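Local coordinates for protein aldose 1-epimerase (Escherichia coli, PDB 3NRE) that probably interconverts the alpha and beta anomers of an aldose sugar, as a putative aldose 1-epimerase of the galactose mutarotase clan, at residues L142-G147 / I272-G277. Numbering follows the deposited sequence.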
ATOM      1  N   LEU A 142     -15.113  15.168  -1.391  1.00 33.94           N
ATOM      2  CA  LEU A 142     -14.097  14.822  -0.358  1.00 31.92           C
ATOM      3  C   LEU A 142     -12.764  14.536  -1.017  1.00 31.31           C
ATOM      4  O   LEU A 142     -12.719  14.303  -2.234  1.00 32.72           O
ATOM      5  CB  LEU A 142     -14.540  13.626   0.462  1.00 28.46           C
ATOM      6  CG  LEU A 142     -15.685  13.844   1.458  1.00 30.96           C
ATOM      7  CD1 LEU A 142     -16.186  12.535   2.055  1.00 32.18           C
ATOM      8  CD2 LEU A 142     -15.253  14.774   2.592  1.00 31.86           C
ATOM      9  N   PRO A 143     -11.663  14.610  -0.258  1.00 28.46           N
ATOM     10  CA  PRO A 143     -10.342  14.370  -0.832  1.00 30.24           C
ATOM     11  C   PRO A 143      -9.927  12.897  -0.721  1.00 28.01           C
ATOM     12  O   PRO A 143     -10.018  12.293   0.362  1.00 28.05           O
ATOM     13  CB  PRO A 143      -9.443  15.313  -0.003  1.00 31.15           C
ATOM     14  CG  PRO A 143     -10.022  15.242   1.356  1.00 30.39           C
ATOM     15  CD  PRO A 143     -11.549  15.211   1.088  1.00 27.57           C
ATOM     16  N   PHE A 144      -9.523  12.333  -1.864  1.00 25.87           N
ATOM     17  CA  PHE A 144      -9.260  10.925  -2.020  1.00 25.92           C
ATOM     18  C   PHE A 144      -7.808  10.621  -2.334  1.00 27.55           C
ATOM     19  O   PHE A 144      -7.065  11.400  -2.947  1.00 28.26           O
ATOM     20  CB  PHE A 144     -10.128  10.319  -3.137  1.00 29.36           C
ATOM     21  CG  PHE A 144     -11.595  10.062  -2.754  1.00 26.06           C
ATOM     22  CD1 PHE A 144     -12.490  11.099  -2.681  1.00 28.98           C
ATOM     23  CD2 PHE A 144     -12.093   8.771  -2.595  1.00 27.64           C
ATOM     24  CE1 PHE A 144     -13.804  10.876  -2.351  1.00 24.53           C
ATOM     25  CE2 PHE A 144     -13.454   8.547  -2.279  1.00 26.48           C
ATOM     26  CZ  PHE A 144     -14.296   9.590  -2.201  1.00 29.61           C
ATOM     27  N   GLY A 145      -7.430   9.426  -1.951  1.00 24.73           N
ATOM     28  CA  GLY A 145      -6.149   8.884  -2.375  1.00 26.37           C
ATOM     29  C   GLY A 145      -6.228   7.361  -2.479  1.00 25.59           C
ATOM     30  O   GLY A 145      -7.176   6.754  -2.038  1.00 25.72           O
ATOM     31  N   THR A 146      -5.180   6.795  -3.050  1.00 26.65           N
ATOM     32  CA  THR A 146      -5.029   5.345  -3.229  1.00 24.67           C
ATOM     33  C   THR A 146      -3.591   4.933  -3.008  1.00 29.17           C
ATOM     34  O   THR A 146      -2.631   5.757  -3.031  1.00 26.39           O
ATOM     35  CB  THR A 146      -5.448   4.921  -4.669  1.00 31.22           C
ATOM     36  OG1 THR A 146      -4.798   5.785  -5.610  1.00 34.84           O
ATOM     37  CG2 THR A 146      -6.924   5.029  -4.835  1.00 29.97           C
ATOM     38  N   GLY A 147      -3.436   3.629  -2.791  1.00 21.81           N
ATOM     39  CA  GLY A 147      -2.122   3.089  -2.588  1.00 24.85           C
ATOM     40  C   GLY A 147      -2.217   1.642  -2.277  1.00 20.60           C
ATOM     41  O   GLY A 147      -3.283   1.071  -2.356  1.00 19.14           O
ATOM     42  N   ILE A 272      -6.763  14.094  -3.921  1.00 31.73           N
ATOM     43  CA  ILE A 272      -7.522  14.480  -5.123  1.00 33.75           C
ATOM     44  C   ILE A 272      -8.980  14.695  -4.783  1.00 32.48           C
ATOM     45  O   ILE A 272      -9.654  13.801  -4.289  1.00 33.33           O
ATOM     46  CB  ILE A 272      -7.412  13.433  -6.256  1.00 35.71           C
ATOM     47  CG1 ILE A 272      -5.955  13.313  -6.714  1.00 42.68           C
ATOM     48  CG2 ILE A 272      -8.271  13.841  -7.446  1.00 34.69           C
ATOM     49  CD1 ILE A 272      -5.682  12.068  -7.544  1.00 50.58           C
ATOM     50  N   ALA A 273      -9.448  15.919  -4.989  1.00 33.99           N
ATOM     51  CA  ALA A 273     -10.848  16.284  -4.675  1.00 36.74           C
ATOM     52  C   ALA A 273     -11.781  15.669  -5.696  1.00 37.70           C
ATOM     53  O   ALA A 273     -11.674  15.960  -6.893  1.00 44.03           O
ATOM     54  CB  ALA A 273     -11.030  17.815  -4.668  1.00 37.37           C
ATOM     55  N   LEU A 274     -12.704  14.838  -5.238  1.00 36.41           N
ATOM     56  CA  LEU A 274     -13.633  14.147  -6.110  1.00 35.76           C
ATOM     57  C   LEU A 274     -15.031  14.599  -5.779  1.00 37.30           C
ATOM     58  O   LEU A 274     -15.486  14.391  -4.655  1.00 35.05           O
ATOM     59  CB  LEU A 274     -13.562  12.613  -5.918  1.00 33.16           C
ATOM     60  CG  LEU A 274     -12.310  11.878  -6.387  1.00 31.36           C
ATOM     61  CD1 LEU A 274     -12.466  10.298  -6.230  1.00 26.80           C
ATOM     62  CD2 LEU A 274     -11.910  12.303  -7.827  1.00 35.78           C
ATOM     63  N   ALA A 275     -15.716  15.231  -6.741  1.00 41.48           N
ATOM     64  CA  ALA A 275     -17.126  15.581  -6.548  1.00 39.84           C
ATOM     65  C   ALA A 275     -17.925  14.287  -6.604  1.00 42.06           C
ATOM     66  O   ALA A 275     -17.431  13.258  -7.110  1.00 41.47           O
ATOM     67  CB  ALA A 275     -17.612  16.597  -7.625  1.00 46.22           C
ATOM     68  N   PRO A 276     -19.156  14.286  -6.075  1.00 43.88           N
ATOM     69  CA  PRO A 276     -19.984  13.092  -6.285  1.00 46.16           C
ATOM     70  C   PRO A 276     -20.059  12.646  -7.756  1.00 46.46           C
ATOM     71  O   PRO A 276     -20.296  13.475  -8.656  1.00 50.77           O
ATOM     72  CB  PRO A 276     -21.365  13.547  -5.807  1.00 47.04           C
ATOM     73  CG  PRO A 276     -21.084  14.563  -4.823  1.00 48.90           C
ATOM     74  CD  PRO A 276     -19.910  15.339  -5.379  1.00 47.89           C
ATOM     75  N   GLY A 277     -19.855  11.346  -7.975  1.00 44.08           N
ATOM     76  CA  GLY A 277     -19.728  10.752  -9.294  1.00 43.96           C
ATOM     77  C   GLY A 277     -18.375  10.852  -9.997  1.00 42.34           C
ATOM     78  O   GLY A 277     -18.198  10.238 -11.051  1.00 46.28           O
TER
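The F144 ring carries the methyl CD1 of L274 over one face, 3.8 Å from the ring centroid and 22° off its normal, a CH-pi contact. At the ring's edge, in its plane, lies L142 O. The ring also packs edge-to-face with Y113, and the side chain touches V134. The F144 and L274 side chains cross at about a right angle, and L274 CB comes 3.7 Å from F144 CD1. With CG anti to its own carbonyl carbon (chi1 -77°), the ring leans back beside the backbone N, where L274 can cover it. Replacing the ring of F144 with the methyl of an alanine would probably strip L274 CD1 of its aromatic partner and open a gap toward V134.

Backbone bonds set the register, L142 facing L274 and F144 facing I272. F144 N gives to I272 O at 2.8 Å, the donor above the carbonyl plane, while I272 N meets a lone pair of F144 O at 2.9 Å. L274 N binds L142 O at 3.1 Å, almost straight at 175°; the return bond is weak. P143, a non-hydrogen-bonded partner of A273, faces W65 on the other side. This antiparallel ladder exemplifies same-face side chains packing across strands, within the beta-supersandwich of the galactose mutarotase family.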